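PDB 1QV9: F420-dependent methylenetetrahydromethanopterin dehydrogenase from Methanopyrus kandleri, which catalyses the reversible, coenzyme F420-dependent reduction of methenyl-tetrahydromethanopterin to methylene-tetrahydromethanopterin, a step of methanogenesis from carbon dioxide. Local coordinates for residues P121-G126 with A138-D143; L144-A149 with K243-A248; R155-A160 with L181-N186; E211-V216 with E239-A244; S217-F222 with V231-S236. All blocks are in the same frame, centred on the assembly; numbering follows the deposited sequence. Where two conformers were deposited one is given.

Contact 1: P121-G126 with A138-D143; sequences PDAMLG and AIYNAD
The loop that leaves strand 115-119 of the parallel sheet is pinned here to helix 134-150 by one tyrosine, Tyr140, whose ring receives Leu125 on a face and whose hydroxyl reaches Ala123. The hydroxyl OH of Tyr140 donates a 2.7 Å hydrogen bond to the carbonyl O of Ala123. It approaches with a C=O...donor angle of 113° and stands well above the carbonyl plane, so the bond comes in over the peptide rather than on a lone pair. The CB of Ala123 lies 3.5 Å from the same Tyr140 OH. Leu125 sits over the middle of the ring: its CB is 3.7 Å from the centroid of Tyr140 and 12° off the ring normal, a CH-pi contact. With chi1 at 47°, CG of Leu125 tucks between its own N and carbonyl carbon, and CD2 of Leu125 lies 4.0 Å from CD2 of Tyr140, beside Asn141. Tyr140 itself swings its ring away from its backbone N, which carries the hydroxyl across to the loop. Bond and face contact together would be expected to restrict the ring's rotation. Further out, the ring meets that of His238 on helix 227-257, and Asp122 accepts hydrogen bonds from the backbone N of Gly15 and Thr16. The arrangement is that of a strand-to-helix connection in an alpha/beta domain, held down where the helix bundle begins.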
# COMPACT_ATOMS: atom_id res chain seq x y z
N PRO A 121 10.95 -12.83 19.96
CA PRO A 121 10.44 -11.65 19.24
C PRO A 121 9.51 -10.73 20.07
O PRO A 121 9.07 -9.68 19.55
CB PRO A 121 9.69 -12.22 18.04
CG PRO A 121 9.67 -13.72 18.23
CD PRO A 121 10.69 -14.09 19.25
N ASP A 122 9.22 -11.09 21.32
CA ASP A 122 8.34 -10.28 22.19
C ASP A 122 9.23 -9.21 22.77
O ASP A 122 9.61 -9.25 23.95
CB ASP A 122 7.77 -11.17 23.30
CG ASP A 122 6.44 -10.68 23.82
OD1 ASP A 122 6.27 -9.45 23.90
OD2 ASP A 122 5.59 -11.54 24.19
N ALA A 123 9.52 -8.23 21.93
CA ALA A 123 10.49 -7.19 22.24
C ALA A 123 10.09 -6.03 23.14
O ALA A 123 8.99 -5.52 23.06
CB ALA A 123 11.00 -6.62 20.91
N MSE A 124 10.99 -5.62 24.02
CA MSE A 124 10.72 -4.48 24.90
C MSE A 124 10.50 -3.24 24.02
O MSE A 124 11.19 -3.03 23.02
CB MSE A 124 11.90 -4.25 25.84
CG MSE A 124 11.65 -3.16 26.88
SE MSE A 124 13.28 -2.80 27.87
CE MSE A 124 13.90 -1.28 26.86
N LEU A 125 9.54 -2.41 24.41
CA LEU A 125 9.24 -1.22 23.65
C LEU A 125 10.16 -0.03 23.97
O LEU A 125 11.01 -0.13 24.88
CB LEU A 125 7.77 -0.85 23.77
CG LEU A 125 7.05 -0.81 25.10
CD1 LEU A 125 7.71 0.14 26.07
CD2 LEU A 125 5.59 -0.42 24.82
N GLY A 126 10.00 1.07 23.22
CA GLY A 126 10.87 2.25 23.39
C GLY A 126 10.40 3.11 24.53
O GLY A 126 9.91 4.24 24.33
N ALA A 138 0.04 1.54 23.25
CA ALA A 138 -1.04 0.68 22.69
C ALA A 138 -0.81 0.39 21.21
O ALA A 138 -1.05 -0.75 20.75
CB ALA A 138 -2.43 1.33 22.91
N ILE A 139 -0.34 1.38 20.44
CA ILE A 139 -0.06 1.17 19.02
C ILE A 139 1.03 0.12 18.86
O ILE A 139 0.95 -0.78 18.04
CB ILE A 139 0.35 2.48 18.35
CG1 ILE A 139 -0.88 3.41 18.35
CG2 ILE A 139 0.90 2.23 16.95
CD1 ILE A 139 -0.58 4.79 17.79
N TYR A 140 2.10 0.22 19.66
CA TYR A 140 3.15 -0.77 19.57
C TYR A 140 2.64 -2.17 19.91
O TYR A 140 2.97 -3.12 19.22
CB TYR A 140 4.29 -0.40 20.56
CG TYR A 140 5.43 -1.38 20.60
CD1 TYR A 140 6.54 -1.18 19.79
CD2 TYR A 140 5.40 -2.50 21.45
CE1 TYR A 140 7.64 -2.08 19.82
CE2 TYR A 140 6.48 -3.41 21.48
CZ TYR A 140 7.59 -3.18 20.67
OH TYR A 140 8.66 -4.07 20.75
N ASN A 141 1.88 -2.25 21.00
CA ASN A 141 1.34 -3.56 21.37
C ASN A 141 0.42 -4.11 20.29
O ASN A 141 0.37 -5.33 20.11
CB ASN A 141 0.66 -3.51 22.72
CG ASN A 141 1.67 -3.63 23.82
OD1 ASN A 141 2.13 -2.63 24.38
ND2 ASN A 141 2.08 -4.86 24.10
N ALA A 142 -0.31 -3.24 19.59
CA ALA A 142 -1.17 -3.72 18.48
C ALA A 142 -0.29 -4.34 17.39
O ALA A 142 -0.61 -5.39 16.84
CB ALA A 142 -2.00 -2.55 17.89
N ASP A 143 0.83 -3.69 17.05
CA ASP A 143 1.69 -4.22 16.04
C ASP A 143 2.34 -5.53 16.49
O ASP A 143 2.41 -6.49 15.69
CB ASP A 143 2.77 -3.19 15.67
CG ASP A 143 2.23 -2.08 14.78
OD1 ASP A 143 1.22 -2.30 14.05
OD2 ASP A 143 2.81 -0.97 14.80

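Contact 2: L144-A149 with K243-A248; sequences LMKVLA and KAAELA
The backbone N of Ala245 has CG2 of Val147 packed 3.5 Å away, the closest approach in a seam where Lys146 and Val147 face a row of alanines on helix 227-257. CG2 lies beside the valine's own backbone N and is also 3.8 Å from CB of Ala244, directly against the helix backbone. The carbonyl O of Ala245 has CG of Lys146 at 3.9 Å, again as packing by the aliphatic part of the lysine. With CG opposite the lysine's backbone N (chi1 172°), that atom also lies 4.1 Å from CB of Ala245. The chain then bends at the next bond, and its NZ forms a long, weak ion pair with Asp249. CB of Ala248, three residues on from Ala245, lies 4.0 Å from CA of Val147. With side chains this small the short segment axes approach to 8.2 Å, crossing at 36° and running roughly the same way. Leu207 of helix 197-223 also packs on Val147, while Ile139 of the second subunit packs on Lys146. What joins these two helices of the bundle is therefore almost wholly apolar contact between buried groups, with polarity confined to main-chain atoms and the lysine tip.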
# COMPACT_ATOMS: atom_id res chain seq x y z
N LEU A 144 2.82 -5.56 17.73
CA LEU A 144 3.44 -6.78 18.25
C LEU A 144 2.43 -7.93 18.28
O LEU A 144 2.77 -9.06 17.91
CB LEU A 144 4.05 -6.49 19.62
CG LEU A 144 4.60 -7.70 20.36
CD1 LEU A 144 5.71 -8.37 19.57
CD2 LEU A 144 5.14 -7.23 21.75
N MSE A 145 1.19 -7.64 18.71
CA MSE A 145 0.15 -8.70 18.75
C MSE A 145 -0.09 -9.25 17.35
O MSE A 145 -0.24 -10.48 17.16
CB MSE A 145 -1.15 -8.13 19.34
CG MSE A 145 -2.20 -9.21 19.52
SE MSE A 145 -3.79 -8.43 20.39
CE MSE A 145 -2.89 -7.78 21.99
N LYS A 146 -0.15 -8.36 16.35
CA LYS A 146 -0.36 -8.83 14.98
C LYS A 146 0.81 -9.74 14.56
O LYS A 146 0.63 -10.79 13.93
CB LYS A 146 -0.47 -7.61 14.03
CG LYS A 146 -0.52 -7.93 12.56
CD LYS A 146 -1.61 -8.91 12.22
CE LYS A 146 -1.71 -9.08 10.72
NZ LYS A 146 -2.71 -10.09 10.33
N VAL A 147 2.04 -9.32 14.88
CA VAL A 147 3.18 -10.15 14.53
C VAL A 147 3.11 -11.52 15.20
O VAL A 147 3.22 -12.55 14.52
CB VAL A 147 4.50 -9.44 14.96
CG1 VAL A 147 5.72 -10.42 14.84
CG2 VAL A 147 4.71 -8.21 14.10
N LEU A 148 2.90 -11.55 16.51
CA LEU A 148 2.89 -12.84 17.22
C LEU A 148 1.74 -13.74 16.78
O LEU A 148 1.89 -14.98 16.76
CB LEU A 148 2.87 -12.60 18.74
CG LEU A 148 4.09 -11.81 19.24
CD1 LEU A 148 3.98 -11.61 20.72
CD2 LEU A 148 5.39 -12.58 18.92
N ALA A 149 0.63 -13.15 16.39
CA ALA A 149 -0.52 -13.95 15.96
C ALA A 149 -0.35 -14.44 14.53
O ALA A 149 -0.34 -15.65 14.29
CB ALA A 149 -1.81 -13.12 16.10
N LYS A 243 6.61 -2.22 10.59
CA LYS A 243 6.88 -2.95 9.36
C LYS A 243 6.86 -4.47 9.55
O LYS A 243 6.53 -5.21 8.62
CB LYS A 243 8.23 -2.52 8.74
CG LYS A 243 8.11 -1.11 8.13
CD LYS A 243 6.94 -1.04 7.12
CE LYS A 243 6.90 0.26 6.31
NZ LYS A 243 6.62 1.40 7.18
N ALA A 244 7.26 -4.94 10.73
CA ALA A 244 7.19 -6.36 11.00
C ALA A 244 5.69 -6.74 10.96
O ALA A 244 5.38 -7.80 10.44
CB ALA A 244 7.82 -6.71 12.40
N ALA A 245 4.80 -5.90 11.49
CA ALA A 245 3.34 -6.27 11.46
C ALA A 245 2.88 -6.31 10.01
O ALA A 245 2.02 -7.14 9.64
CB ALA A 245 2.51 -5.24 12.22
N GLU A 246 3.39 -5.41 9.16
CA GLU A 246 2.99 -5.41 7.76
C GLU A 246 3.44 -6.70 7.08
O GLU A 246 2.72 -7.27 6.24
CB GLU A 246 3.59 -4.19 7.06
CG GLU A 246 3.20 -3.99 5.62
CD GLU A 246 4.01 -2.87 5.02
OE1 GLU A 246 4.03 -1.78 5.63
OE2 GLU A 246 4.65 -3.09 3.96
N LEU A 247 4.64 -7.20 7.41
CA LEU A 247 5.10 -8.45 6.83
C LEU A 247 4.20 -9.59 7.27
O LEU A 247 3.88 -10.46 6.45
CB LEU A 247 6.54 -8.76 7.28
CG LEU A 247 7.66 -8.16 6.44
CD1 LEU A 247 8.96 -8.22 7.25
CD2 LEU A 247 7.83 -8.94 5.13
N ALA A 248 3.82 -9.59 8.54
CA ALA A 248 2.96 -10.66 9.06
C ALA A 248 1.62 -10.56 8.34
O ALA A 248 1.00 -11.61 8.00
CB ALA A 248 2.81 -10.52 10.57

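Contact 3: R155-A160 with L181-N186; sequences RVVQEA and LVIDRN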
# COMPACT_ATOMS: atom_id res chain seq x y z
N ARG A 155 0.22 -19.76 18.09
CA ARG A 155 -0.27 -21.13 17.96
C ARG A 155 0.70 -22.06 18.69
O ARG A 155 0.29 -23.09 19.23
CB ARG A 155 -0.43 -21.57 16.50
CG ARG A 155 -1.56 -22.62 16.33
CD ARG A 155 -1.70 -23.11 14.93
NE ARG A 155 -1.89 -22.06 13.93
CZ ARG A 155 -3.03 -21.43 13.71
NH1 ARG A 155 -3.09 -20.50 12.78
NH2 ARG A 155 -4.11 -21.75 14.40
N VAL A 156 1.99 -21.74 18.70
CA VAL A 156 2.95 -22.57 19.43
C VAL A 156 2.61 -22.54 20.93
O VAL A 156 2.67 -23.55 21.65
CB VAL A 156 4.40 -22.04 19.26
CG1 VAL A 156 5.38 -22.88 20.03
CG2 VAL A 156 4.78 -22.04 17.76
N VAL A 157 2.30 -21.34 21.43
CA VAL A 157 1.94 -21.18 22.84
C VAL A 157 0.65 -21.91 23.16
O VAL A 157 0.57 -22.57 24.19
CB VAL A 157 1.84 -19.64 23.20
CG1 VAL A 157 1.45 -19.42 24.64
CG2 VAL A 157 3.17 -18.98 22.91
N GLN A 158 -0.34 -21.79 22.28
CA GLN A 158 -1.63 -22.45 22.44
C GLN A 158 -1.37 -23.95 22.55
O GLN A 158 -1.89 -24.60 23.47
CB GLN A 158 -2.53 -22.18 21.23
CG GLN A 158 -3.89 -22.91 21.28
CD GLN A 158 -4.61 -23.04 19.92
OE1 GLN A 158 -4.28 -22.37 18.93
NE2 GLN A 158 -5.64 -23.91 19.89
N GLU A 159 -0.55 -24.49 21.64
CA GLU A 159 -0.31 -25.94 21.68
C GLU A 159 0.35 -26.40 22.94
O GLU A 159 -0.03 -27.43 23.53
CB GLU A 159 0.54 -26.37 20.49
CG GLU A 159 -0.15 -26.35 19.16
CD GLU A 159 0.79 -26.83 18.05
OE1 GLU A 159 1.99 -27.10 18.33
OE2 GLU A 159 0.33 -26.93 16.90
N ALA A 160 1.35 -25.66 23.39
CA ALA A 160 2.05 -26.04 24.60
C ALA A 160 1.11 -26.09 25.81
O ALA A 160 1.18 -27.01 26.64
CB ALA A 160 3.21 -25.08 24.89
N LEU A 181 10.70 -24.11 26.23
CA LEU A 181 10.68 -23.61 24.86
C LEU A 181 11.28 -22.24 24.68
O LEU A 181 11.06 -21.36 25.49
CB LEU A 181 9.25 -23.55 24.33
CG LEU A 181 8.45 -24.83 24.18
CD1 LEU A 181 7.05 -24.49 23.72
CD2 LEU A 181 9.14 -25.77 23.17
N VAL A 182 12.03 -22.09 23.59
CA VAL A 182 12.61 -20.79 23.25
C VAL A 182 12.17 -20.59 21.81
O VAL A 182 12.56 -21.33 20.89
CB VAL A 182 14.14 -20.80 23.36
CG1 VAL A 182 14.68 -19.47 22.95
CG2 VAL A 182 14.56 -21.10 24.79
N ILE A 183 11.34 -19.57 21.62
CA ILE A 183 10.77 -19.28 20.31
C ILE A 183 11.43 -18.12 19.60
O ILE A 183 11.68 -17.05 20.20
CB ILE A 183 9.25 -18.98 20.46
CG1 ILE A 183 8.55 -20.19 21.10
CG2 ILE A 183 8.62 -18.59 19.10
CD1 ILE A 183 7.10 -19.92 21.53
N ASP A 184 11.71 -18.34 18.33
CA ASP A 184 12.26 -17.31 17.48
C ASP A 184 11.98 -17.58 16.02
O ASP A 184 11.19 -18.48 15.69
CB ASP A 184 13.75 -17.09 17.76
CG ASP A 184 14.64 -18.25 17.30
OD1 ASP A 184 14.15 -19.22 16.70
OD2 ASP A 184 15.87 -18.17 17.55
N ARG A 185 12.57 -16.76 15.16
CA ARG A 185 12.39 -16.89 13.72
C ARG A 185 12.51 -18.32 13.21
O ARG A 185 11.65 -18.80 12.45
CB ARG A 185 13.42 -15.98 13.04
CG ARG A 185 13.39 -16.02 11.54
CD ARG A 185 14.70 -16.43 10.93
NE ARG A 185 15.86 -15.65 11.38
CZ ARG A 185 17.10 -16.13 11.30
NH1 ARG A 185 18.13 -15.41 11.70
NH2 ARG A 185 17.29 -17.35 10.85
N ASN A 186 13.53 -19.04 13.67
CA ASN A 186 13.71 -20.40 13.18
C ASN A 186 12.69 -21.42 13.63
O ASN A 186 12.56 -22.48 13.03
CB ASN A 186 15.13 -20.90 13.45
CG ASN A 186 16.16 -20.24 12.51
OD1 ASN A 186 15.80 -19.72 11.44
ND2 ASN A 186 17.45 -20.28 12.91
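Val156 and Ile183 make the closest touch, methyl to methyl: CG1 of Val156 lies 3.7 Å from CD1 of Ile183, the two side chains sliding past each other in opposite directions. The same CD1 of Ile183 comes 4.3 Å from CG2 of Val157, so the end of the isoleucine rests against two neighbouring residues of the helix. Its CG1 branch turns away from the carbonyl carbon (chi1 -59°), and the extended chain beyond carries CD1 out to the helix. Two residues back along the strand, CD1 of Leu181 is 4.1 Å from CB of Ala160 and a looser 4.4 Å from CG1 of Val156. Every one of these contacts is between carbon atoms. The next shell sets the strand: Leu181 bonds through its backbone to Tyr116 and Leu118, and Ile183 to Leu118 and Lys120, while Ile117 of strand 115-119 packs on both Ala160 and Ile183. Arg155, which does not touch the strand, forms salt bridges to Glu193 and to Asp133 of the second subunit. Segment axes of helix and strand stay 10.9 Å apart and run at 167°, nearly antiparallel. This belongs to a beta-alpha-beta crossover type of connection in the alpha/beta domain: strand 115-119 is followed by helices 134-150 and 153-169, then by edge strand 180-183, adjacent and parallel to it.

Contact 4: E211-V216 with E239-A244; sequences ENVADV and EMMRKA
Helices 197-223 and 227-257 run almost exactly antiparallel here, the short segment axes at 174° and 9.6 Å apart, with Val213 and Met240 nearest in backbone. Val213 is the central side chain. Its CG2 lies 3.6 Å from CB of Met240 and 4.0 Å from the backbone N of Met241, pressing against the opposing helix just where its two selenomethionines leave. They part around it. Met240 bends at chi3 (68°), bringing its CE 4.0 Å from CB of Asn212 while its selenium SE sits 3.9 Å from CG2 of Val216, so SE and CE of Met240 touch residues a turn apart on the other helix. Met241, bent at chi2 and chi3, folds its CE back to 4.1 Å from CB of Val213, crossing that valine at about a right angle. The two helices form an antiparallel hairpin within the helix bundle, and Tyr140 of helix 134-150 packs on both Val213 and Met241. Elsewhere on helix 227-257, where neighbouring subunits approach, the surroundings turn charged: Arg242 and Lys243 both form salt bridges with Glu250 of the third subunit, and Glu239 forms salt bridges with Lys202 of that subunit and Lys256 of the second.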
# COMPACT_ATOMS: atom_id res chain seq x y z
N GLU A 211 12.55 -9.47 16.78
CA GLU A 211 13.59 -9.79 17.76
C GLU A 211 14.63 -8.66 17.78
O GLU A 211 15.10 -8.25 18.87
CB GLU A 211 14.25 -11.13 17.39
CG GLU A 211 15.35 -11.52 18.39
CD GLU A 211 15.96 -12.88 18.09
OE1 GLU A 211 17.03 -13.19 18.66
OE2 GLU A 211 15.37 -13.62 17.29
N ASN A 212 14.95 -8.11 16.61
CA ASN A 212 15.96 -7.02 16.53
C ASN A 212 15.52 -5.70 17.17
O ASN A 212 16.33 -4.86 17.56
CB ASN A 212 16.37 -6.76 15.08
CG ASN A 212 17.03 -7.99 14.41
OD1 ASN A 212 17.63 -8.85 15.07
ND2 ASN A 212 16.92 -8.06 13.10
N VAL A 213 14.20 -5.48 17.29
CA VAL A 213 13.69 -4.27 17.91
C VAL A 213 14.17 -4.17 19.36
O VAL A 213 14.46 -3.07 19.85
CB VAL A 213 12.13 -4.31 17.88
CG1 VAL A 213 11.53 -3.33 18.87
CG2 VAL A 213 11.69 -3.96 16.47
N ALA A 214 14.28 -5.30 20.05
CA ALA A 214 14.69 -5.26 21.45
C ALA A 214 16.05 -4.60 21.65
O ALA A 214 16.22 -3.81 22.59
CB ALA A 214 14.69 -6.65 22.03
N ASP A 215 17.00 -4.91 20.78
CA ASP A 215 18.33 -4.31 20.93
C ASP A 215 18.27 -2.81 20.76
O ASP A 215 19.02 -2.07 21.42
CB ASP A 215 19.31 -4.91 19.93
CG ASP A 215 19.69 -6.35 20.26
OD1 ASP A 215 20.58 -6.90 19.58
OD2 ASP A 215 19.09 -6.94 21.20
N VAL A 216 17.40 -2.33 19.87
CA VAL A 216 17.28 -0.89 19.65
C VAL A 216 16.64 -0.20 20.85
O VAL A 216 17.09 0.86 21.30
CB VAL A 216 16.47 -0.56 18.33
CG1 VAL A 216 16.32 0.98 18.16
CG2 VAL A 216 17.19 -1.22 17.14
N GLU A 239 9.07 2.10 14.54
CA GLU A 239 8.87 2.04 13.09
C GLU A 239 9.21 0.62 12.59
O GLU A 239 8.57 0.12 11.67
CB GLU A 239 9.71 3.07 12.32
CG GLU A 239 9.39 4.53 12.68
CD GLU A 239 8.03 5.03 12.16
OE1 GLU A 239 7.55 6.05 12.72
OE2 GLU A 239 7.48 4.42 11.19
N MSE A 240 10.24 -0.02 13.16
CA MSE A 240 10.60 -1.39 12.76
C MSE A 240 9.44 -2.34 13.05
O MSE A 240 9.11 -3.17 12.18
CB MSE A 240 11.82 -1.86 13.54
CG MSE A 240 13.03 -1.09 13.11
SE MSE A 240 14.55 -1.45 14.33
CE MSE A 240 14.84 -3.31 13.86
N MSE A 241 8.87 -2.21 14.24
CA MSE A 241 7.78 -3.12 14.64
C MSE A 241 6.55 -2.93 13.75
O MSE A 241 5.87 -3.93 13.43
CB MSE A 241 7.43 -2.93 16.11
CG MSE A 241 6.43 -3.96 16.62
SE MSE A 241 7.07 -5.84 16.57
CE MSE A 241 8.28 -5.74 18.11
N ARG A 242 6.28 -1.70 13.34
CA ARG A 242 5.13 -1.45 12.44
C ARG A 242 5.38 -2.19 11.11
O ARG A 242 4.44 -2.77 10.53
CB ARG A 242 4.96 0.07 12.23
CG ARG A 242 4.02 0.47 11.10
CD ARG A 242 3.77 1.97 11.23
NE ARG A 242 2.92 2.47 10.15
CZ ARG A 242 3.36 2.83 8.95
NH1 ARG A 242 2.51 3.28 8.01
NH2 ARG A 242 4.66 2.77 8.65
N LYS A 243 6.61 -2.22 10.59
CA LYS A 243 6.88 -2.95 9.36
C LYS A 243 6.86 -4.47 9.55
O LYS A 243 6.53 -5.21 8.62
CB LYS A 243 8.23 -2.52 8.74
CG LYS A 243 8.11 -1.11 8.13
CD LYS A 243 6.94 -1.04 7.12
CE LYS A 243 6.90 0.26 6.31
NZ LYS A 243 6.62 1.40 7.18
N ALA A 244 7.26 -4.94 10.73
CA ALA A 244 7.19 -6.36 11.00
C ALA A 244 5.69 -6.74 10.96
O ALA A 244 5.38 -7.80 10.44
CB ALA A 244 7.82 -6.71 12.40

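Contact 5: S217-F222 with V231-S236; sequences SVEGCF and VPIVAS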
# COMPACT_ATOMS: atom_id res chain seq x y z
N SER A 217 15.56 -0.78 21.37
CA SER A 217 14.91 -0.25 22.54
C SER A 217 15.88 -0.21 23.74
O SER A 217 15.91 0.76 24.48
CB SER A 217 13.70 -1.11 22.90
OG SER A 217 12.70 -0.97 21.88
N VAL A 218 16.64 -1.29 23.90
CA VAL A 218 17.60 -1.37 25.02
C VAL A 218 18.65 -0.27 24.84
O VAL A 218 18.99 0.41 25.81
CB VAL A 218 18.26 -2.78 25.07
CG1 VAL A 218 19.50 -2.76 26.01
CG2 VAL A 218 17.25 -3.81 25.59
N GLU A 219 19.13 -0.07 23.61
CA GLU A 219 20.13 1.00 23.41
C GLU A 219 19.55 2.37 23.76
O GLU A 219 20.18 3.19 24.42
CB GLU A 219 20.61 1.02 21.97
CG GLU A 219 21.59 2.17 21.67
CD GLU A 219 21.92 2.28 20.19
OE1 GLU A 219 21.92 1.24 19.52
OE2 GLU A 219 22.19 3.39 19.71
N GLY A 220 18.31 2.64 23.33
CA GLY A 220 17.74 3.93 23.61
C GLY A 220 17.28 4.17 25.04
O GLY A 220 17.22 5.32 25.47
N CYS A 221 16.93 3.11 25.75
CA CYS A 221 16.45 3.21 27.13
C CYS A 221 17.52 3.09 28.21
O CYS A 221 17.39 3.70 29.28
CB CYS A 221 15.44 2.11 27.43
SG CYS A 221 13.84 2.37 26.60
N PHE A 222 18.56 2.30 27.94
CA PHE A 222 19.59 2.03 28.94
C PHE A 222 21.02 2.43 28.65
O PHE A 222 21.82 2.60 29.58
CB PHE A 222 19.56 0.55 29.29
CG PHE A 222 18.22 0.09 29.74
CD1 PHE A 222 17.55 0.79 30.74
CD2 PHE A 222 17.61 -1.01 29.16
CE1 PHE A 222 16.28 0.40 31.14
CE2 PHE A 222 16.35 -1.40 29.57
CZ PHE A 222 15.69 -0.69 30.56
N VAL A 231 15.81 9.73 21.78
CA VAL A 231 14.39 9.82 21.36
C VAL A 231 14.26 9.23 19.92
O VAL A 231 13.36 8.37 19.68
CB VAL A 231 13.83 11.27 21.43
CG1 VAL A 231 12.37 11.32 20.92
CG2 VAL A 231 13.87 11.73 22.89
N PRO A 232 15.12 9.64 18.96
CA PRO A 232 15.05 9.08 17.60
C PRO A 232 15.31 7.57 17.65
O PRO A 232 14.67 6.78 16.92
CB PRO A 232 16.18 9.79 16.85
CG PRO A 232 16.20 11.14 17.49
CD PRO A 232 15.98 10.86 18.97
N ILE A 233 16.25 7.13 18.49
CA ILE A 233 16.52 5.72 18.56
C ILE A 233 15.28 4.92 19.00
O ILE A 233 14.93 3.92 18.33
CB ILE A 233 17.74 5.43 19.51
CG1 ILE A 233 19.01 5.99 18.83
CG2 ILE A 233 17.89 3.93 19.78
CD1 ILE A 233 20.25 5.95 19.74
N VAL A 234 14.62 5.29 20.10
CA VAL A 234 13.48 4.46 20.52
C VAL A 234 12.35 4.56 19.49
O VAL A 234 11.62 3.58 19.29
CB VAL A 234 12.93 4.79 21.93
CG1 VAL A 234 14.02 4.45 22.99
CG2 VAL A 234 12.46 6.21 22.02
N ALA A 235 12.21 5.70 18.82
CA ALA A 235 11.14 5.85 17.81
C ALA A 235 11.43 4.94 16.64
O ALA A 235 10.50 4.38 16.02
CB ALA A 235 11.04 7.27 17.32
N SER A 236 12.71 4.77 16.29
CA SER A 236 13.05 3.91 15.17
C SER A 236 12.68 2.44 15.46
O SER A 236 12.33 1.71 14.54
CB SER A 236 14.54 4.06 14.79
OG SER A 236 15.37 3.35 15.67
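Ile233, Val234 and Gly220 bury the most surface, and both branched residues pack on the glycine. CG2 of Ile233 rests 3.8 Å from the backbone N of Gly220, while CG1 of Val234 lies 3.8 Å from its CA. Gly220 has no side chain, and its backbone meets both residues directly. Val234 brings CG1 into this position by turning it away from its own carbonyl carbon (chi1 -65°); the same methyl is 4.2 Å from SG of Cys221. The short segment axes of helices 197-223 and 227-257 come within 8.2 Å, and their N-to-C directions differ by 151°. The contact lies near the turn of an antiparallel helical hairpin: a short connection joins 197-223 to 227-257 just beyond it. Helix 217-222 widens into a pi-type turn at 219-222, and its partner is kinked at Pro232. The other branch of Ile233 meets Glu219. Its CD1 stands 3.2 Å from OE2 of Glu219, the two side chains crossing at about a right angle. That oxygen is engaged elsewhere: Asn186 of the third subunit gives it a hydrogen bond, and Arg185 of the same subunit a salt bridge, which probably set the position of the carboxylate beside the isoleucine. The side chain of Ser217 starts away from helix 231-236, and its OG hydrogen-bonds to O of Met124 in the loop. Within the second helix, OG of Ser236 donates a 2.8 Å bond to O of Ile233, tilted 20° from the carbonyl plane, and this occupies a carbonyl one turn back.

From the N terminus, contact 1 closes first, a short loop tying the segment after strand 115-119 to helix 134-150. That helix continues directly into contact 2, whose partner on helix 227-257 lies 94 residues on and so encloses everything between. Within that span contact 3 closes on its own, setting helix 153-169 against edge strand 180-183. The hairpin of helices 197-223 and 227-257 follows: contact 5 is the inner pairing near its turn, and contact 4 surrounds it further along, ending on Lys243 and Ala244, which contact 2 also uses. Contacts 1, 2 and 4 meet around Met241, whereas contacts 3 and 5 stand about 27 Å apart between centres.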